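Local atomic coordinates of D-aminoacyl-tRNA deacylase (Archaeoglobus fulgidus, PDB entry 1YQE), a protein that probably hydrolyses D-aminoacyl-tRNAs, as a zinc-dependent deacylase, to free tRNA and D-amino acids, limiting the toxicity of mischarged tRNA. Residues F102-T116 and T141-Y155. Sequence-based numbering, arbitrary orientation.
Sequences FGGKPYSLAKPSPQT and THHGPSEISKPSAFY. With POP (pyrophosphate 2-), chain B.
F102 and H143 lie side by side: the F102 CB sits over the imidazole centre, 3.6 Å from the H143 ring centroid and 11° off the ring normal, a CH-pi contact. The phenyl ring then turns its edge toward the same face, with the ring planes at 64°, an offset edge-to-face pair. H142 ND1 covers the opposite face, while pyrophosphate O4 lies in plane at the edge, 3.4 Å from H143 CE1. H143 thus belongs to the pyrophosphate pocket, where the R54 and R79 guanidinium groups and the S81 backbone N hydrogen-bond the anion. Beside the rings, G144 N donates to F102 O at 3.0 Å.

The K105 side chain crosses that of E147 at about a right angle. Its CB lies near S146 OG and E147 OE2; CG and CD continue past the carboxylate, CD approaching both E147 OE2 and E147 CD. The chain then bends at chi4 (57°), bringing NZ to 3.5 Å from E147 CG, yet K105 NZ stays 4.5 Å from E147 OE1, beyond a salt bridge. K105 N donates to S146 OG, 2.9 Å away. S146 OG and S108 OG both lie 2.5 Å from E147 OE2, very short for hydrogen bonds; S108 OG meets this oxygen on the syn side, somewhat out of the carboxylate plane.

Further along, two backbone hydrogen bonds join the segments: K111 N donates to I148 O (3.1 Å), and S152 N to K111 O (2.7 Å). This lays the loop before helix 114-125 against the segment leading into strand 152-159. S152 and Y155 also pack on strand 73-81 of the mixed sheet, whereas L109 reaches helix 228-238 and strand 212-218 of the parallel sheet; the contact therefore lies between the two sheets.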
# COMPACT_ATOMS: atom_id res chain seq x y z
N PHE A 102 -8.98 4.57 13.59
CA PHE A 102 -7.89 5.45 13.20
C PHE A 102 -8.00 6.02 11.80
O PHE A 102 -7.10 5.85 10.96
CB PHE A 102 -6.56 4.72 13.42
CG PHE A 102 -6.33 4.33 14.86
CD1 PHE A 102 -6.22 5.31 15.84
CD2 PHE A 102 -6.32 3.00 15.24
CE1 PHE A 102 -6.11 4.97 17.19
CE2 PHE A 102 -6.21 2.64 16.59
CZ PHE A 102 -6.10 3.63 17.56
N GLY A 103 -9.11 6.71 11.57
CA GLY A 103 -9.34 7.34 10.28
C GLY A 103 -10.32 6.63 9.37
O GLY A 103 -10.51 5.42 9.47
N GLY A 104 -10.93 7.40 8.47
CA GLY A 104 -11.86 6.83 7.52
C GLY A 104 -13.22 6.44 8.07
O GLY A 104 -13.60 6.81 9.18
N LYS A 105 -13.95 5.68 7.26
CA LYS A 105 -15.29 5.22 7.60
C LYS A 105 -15.36 3.70 7.67
O LYS A 105 -14.57 3.00 7.03
CB LYS A 105 -16.29 5.72 6.55
CG LYS A 105 -16.29 7.23 6.36
CD LYS A 105 -17.22 7.63 5.23
CE LYS A 105 -17.44 9.14 5.21
NZ LYS A 105 -16.16 9.91 5.09
N PRO A 106 -16.31 3.16 8.44
CA PRO A 106 -16.44 1.70 8.56
C PRO A 106 -16.74 1.07 7.20
O PRO A 106 -17.32 1.72 6.33
CB PRO A 106 -17.61 1.53 9.53
CG PRO A 106 -17.57 2.79 10.34
CD PRO A 106 -17.28 3.84 9.31
N TYR A 107 -16.33 -0.18 7.03
CA TYR A 107 -16.58 -0.92 5.80
C TYR A 107 -16.36 -0.12 4.52
O TYR A 107 -17.14 -0.23 3.58
CB TYR A 107 -18.02 -1.46 5.82
CG TYR A 107 -18.26 -2.41 6.98
CD1 TYR A 107 -17.76 -3.71 6.96
CD2 TYR A 107 -18.95 -1.98 8.11
CE1 TYR A 107 -17.93 -4.57 8.04
CE2 TYR A 107 -19.13 -2.84 9.20
CZ TYR A 107 -18.62 -4.12 9.16
OH TYR A 107 -18.79 -4.97 10.23
N SER A 108 -15.30 0.67 4.50
CA SER A 108 -14.96 1.48 3.34
C SER A 108 -13.49 1.20 3.01
O SER A 108 -12.64 1.15 3.90
CB SER A 108 -15.17 2.96 3.64
OG SER A 108 -15.03 3.74 2.47
N LEU A 109 -13.19 1.02 1.73
CA LEU A 109 -11.84 0.71 1.29
C LEU A 109 -11.29 1.72 0.29
O LEU A 109 -12.03 2.22 -0.55
CB LEU A 109 -11.83 -0.68 0.64
CG LEU A 109 -12.29 -1.88 1.47
CD1 LEU A 109 -12.45 -3.11 0.57
CD2 LEU A 109 -11.29 -2.15 2.58
N ALA A 110 -10.00 2.01 0.38
CA ALA A 110 -9.37 2.93 -0.55
C ALA A 110 -8.99 2.13 -1.79
O ALA A 110 -8.78 0.92 -1.73
CB ALA A 110 -8.13 3.55 0.07
N LYS A 111 -8.93 2.80 -2.94
CA LYS A 111 -8.56 2.15 -4.18
C LYS A 111 -7.07 1.77 -4.12
O LYS A 111 -6.22 2.63 -3.94
CB LYS A 111 -8.81 3.11 -5.35
CG LYS A 111 -8.37 2.61 -6.73
CD LYS A 111 -9.29 1.54 -7.28
CE LYS A 111 -9.04 1.32 -8.77
NZ LYS A 111 -9.94 0.28 -9.35
N PRO A 112 -6.74 0.48 -4.25
CA PRO A 112 -5.33 0.08 -4.20
C PRO A 112 -4.58 0.33 -5.51
O PRO A 112 -5.19 0.69 -6.51
CB PRO A 112 -5.40 -1.41 -3.87
CG PRO A 112 -6.66 -1.84 -4.55
CD PRO A 112 -7.63 -0.70 -4.24
N SER A 113 -3.27 0.16 -5.48
CA SER A 113 -2.43 0.34 -6.67
C SER A 113 -1.49 -0.87 -6.66
O SER A 113 -0.29 -0.74 -6.42
CB SER A 113 -1.63 1.64 -6.57
OG SER A 113 -1.02 1.96 -7.81
N PRO A 114 -2.04 -2.07 -6.92
CA PRO A 114 -1.35 -3.36 -6.94
C PRO A 114 -0.06 -3.46 -7.75
O PRO A 114 0.91 -4.05 -7.30
CB PRO A 114 -2.42 -4.32 -7.45
CG PRO A 114 -3.69 -3.69 -6.99
CD PRO A 114 -3.45 -2.24 -7.31
N GLN A 115 -0.06 -2.89 -8.95
CA GLN A 115 1.13 -2.96 -9.80
C GLN A 115 2.30 -2.18 -9.22
O GLN A 115 3.41 -2.72 -9.10
CB GLN A 115 0.81 -2.44 -11.21
CG GLN A 115 -0.34 -3.18 -11.90
CD GLN A 115 -0.11 -4.69 -11.99
OE1 GLN A 115 0.99 -5.15 -12.26
NE2 GLN A 115 -1.18 -5.45 -11.77
N THR A 116 2.06 -0.93 -8.85
CA THR A 116 3.10 -0.09 -8.29
C THR A 116 3.59 -0.63 -6.96
O THR A 116 4.79 -0.61 -6.67
CB THR A 116 2.62 1.36 -8.12
OG1 THR A 116 2.27 1.88 -9.41
CG2 THR A 116 3.72 2.22 -7.52
N THR A 141 -4.69 -4.62 5.20
CA THR A 141 -5.45 -3.40 5.01
C THR A 141 -5.97 -2.95 6.36
O THR A 141 -6.56 -3.74 7.10
CB THR A 141 -6.64 -3.62 4.07
OG1 THR A 141 -6.15 -3.93 2.76
CG2 THR A 141 -7.52 -2.39 4.00
N HIS A 142 -5.74 -1.69 6.71
CA HIS A 142 -6.21 -1.13 7.97
C HIS A 142 -5.98 0.37 8.04
O HIS A 142 -5.16 0.92 7.31
CB HIS A 142 -5.48 -1.79 9.15
CG HIS A 142 -4.03 -1.46 9.22
ND1 HIS A 142 -3.46 -0.87 10.34
CD2 HIS A 142 -3.03 -1.60 8.32
CE1 HIS A 142 -2.17 -0.67 10.11
NE2 HIS A 142 -1.89 -1.11 8.90
N HIS A 143 -6.73 1.02 8.93
CA HIS A 143 -6.66 2.45 9.16
C HIS A 143 -7.08 3.31 7.98
O HIS A 143 -7.16 2.83 6.84
CB HIS A 143 -5.25 2.85 9.61
CG HIS A 143 -4.91 2.38 11.00
ND1 HIS A 143 -3.70 2.66 11.61
CD2 HIS A 143 -5.62 1.65 11.89
CE1 HIS A 143 -3.69 2.13 12.82
NE2 HIS A 143 -4.84 1.51 13.01
N GLY A 144 -7.35 4.58 8.25
CA GLY A 144 -7.75 5.49 7.20
C GLY A 144 -6.52 5.90 6.41
O GLY A 144 -5.40 5.50 6.74
N PRO A 145 -6.67 6.69 5.34
CA PRO A 145 -7.96 7.20 4.85
C PRO A 145 -8.68 6.15 4.00
O PRO A 145 -8.05 5.42 3.22
CB PRO A 145 -7.54 8.44 4.06
CG PRO A 145 -6.24 7.97 3.43
CD PRO A 145 -5.55 7.26 4.57
N SER A 146 -9.99 6.06 4.15
CA SER A 146 -10.75 5.09 3.37
C SER A 146 -11.36 5.70 2.12
O SER A 146 -11.60 5.01 1.13
CB SER A 146 -11.86 4.48 4.22
OG SER A 146 -12.76 5.49 4.64
N GLU A 147 -11.59 7.01 2.16
CA GLU A 147 -12.20 7.70 1.04
C GLU A 147 -11.21 8.23 0.01
O GLU A 147 -11.04 9.43 -0.14
CB GLU A 147 -13.08 8.84 1.56
CG GLU A 147 -13.99 8.42 2.72
CD GLU A 147 -14.81 7.17 2.43
OE1 GLU A 147 -15.65 7.20 1.51
OE2 GLU A 147 -14.61 6.15 3.11
N ILE A 148 -10.56 7.31 -0.69
CA ILE A 148 -9.59 7.65 -1.73
C ILE A 148 -10.00 6.86 -2.97
O ILE A 148 -10.07 5.63 -2.93
CB ILE A 148 -8.15 7.25 -1.33
CG1 ILE A 148 -7.75 7.95 -0.02
CG2 ILE A 148 -7.18 7.61 -2.45
CD1 ILE A 148 -7.68 9.48 -0.10
N SER A 149 -10.28 7.57 -4.06
CA SER A 149 -10.71 6.94 -5.31
C SER A 149 -9.55 6.67 -6.26
O SER A 149 -9.62 5.76 -7.09
CB SER A 149 -11.74 7.81 -6.02
OG SER A 149 -12.94 7.85 -5.29
N LYS A 150 -8.51 7.48 -6.16
CA LYS A 150 -7.34 7.28 -7.02
C LYS A 150 -6.58 6.09 -6.47
O LYS A 150 -6.58 5.86 -5.26
CB LYS A 150 -6.44 8.52 -6.98
CG LYS A 150 -6.88 9.66 -7.89
CD LYS A 150 -6.57 9.36 -9.34
CE LYS A 150 -7.16 10.41 -10.27
NZ LYS A 150 -6.69 11.77 -9.93
N PRO A 151 -5.95 5.29 -7.35
CA PRO A 151 -5.20 4.13 -6.85
C PRO A 151 -4.16 4.63 -5.84
O PRO A 151 -3.54 5.67 -6.05
CB PRO A 151 -4.56 3.56 -8.11
CG PRO A 151 -5.61 3.87 -9.17
CD PRO A 151 -6.01 5.29 -8.83
N SER A 152 -3.96 3.90 -4.75
CA SER A 152 -2.98 4.35 -3.77
C SER A 152 -2.47 3.25 -2.86
O SER A 152 -2.96 2.12 -2.87
CB SER A 152 -3.56 5.48 -2.92
OG SER A 152 -4.57 5.01 -2.05
N ALA A 153 -1.47 3.60 -2.06
CA ALA A 153 -0.88 2.69 -1.09
C ALA A 153 0.04 3.49 -0.18
O ALA A 153 0.45 4.61 -0.53
CB ALA A 153 -0.09 1.58 -1.80
N PHE A 154 0.35 2.93 0.99
CA PHE A 154 1.23 3.58 1.94
C PHE A 154 2.58 2.86 1.96
O PHE A 154 2.64 1.64 2.08
CB PHE A 154 0.63 3.54 3.36
CG PHE A 154 -0.38 4.62 3.62
CD1 PHE A 154 -1.61 4.62 2.97
CD2 PHE A 154 -0.10 5.64 4.52
CE1 PHE A 154 -2.55 5.62 3.21
CE2 PHE A 154 -1.02 6.64 4.77
CZ PHE A 154 -2.25 6.63 4.11
N TYR A 155 3.64 3.65 1.83
CA TYR A 155 5.01 3.14 1.84
C TYR A 155 5.62 3.75 3.09
O TYR A 155 5.81 4.96 3.17
CB TYR A 155 5.72 3.62 0.57
CG TYR A 155 4.97 3.23 -0.68
CD1 TYR A 155 3.83 3.93 -1.10
CD2 TYR A 155 5.35 2.10 -1.41
CE1 TYR A 155 3.09 3.51 -2.21
CE2 TYR A 155 4.62 1.68 -2.51
CZ TYR A 155 3.49 2.38 -2.91
OH TYR A 155 2.79 1.94 -4.00
P1 POP B . 0.23 6.60 12.60
O1 POP B . 0.86 6.45 13.98
O2 POP B . 0.67 7.95 12.02
O3 POP B . -1.29 6.59 12.68
O POP B . 0.79 5.44 11.54
P2 POP B . 0.32 3.85 11.56
O4 POP B . -0.59 3.51 12.71
O5 POP B . 1.54 2.98 11.62
O6 POP B . -0.37 3.66 10.12
O HOH W 1 -13.99 4.31 -0.04
O HOH W 2 -12.38 3.70 -2.76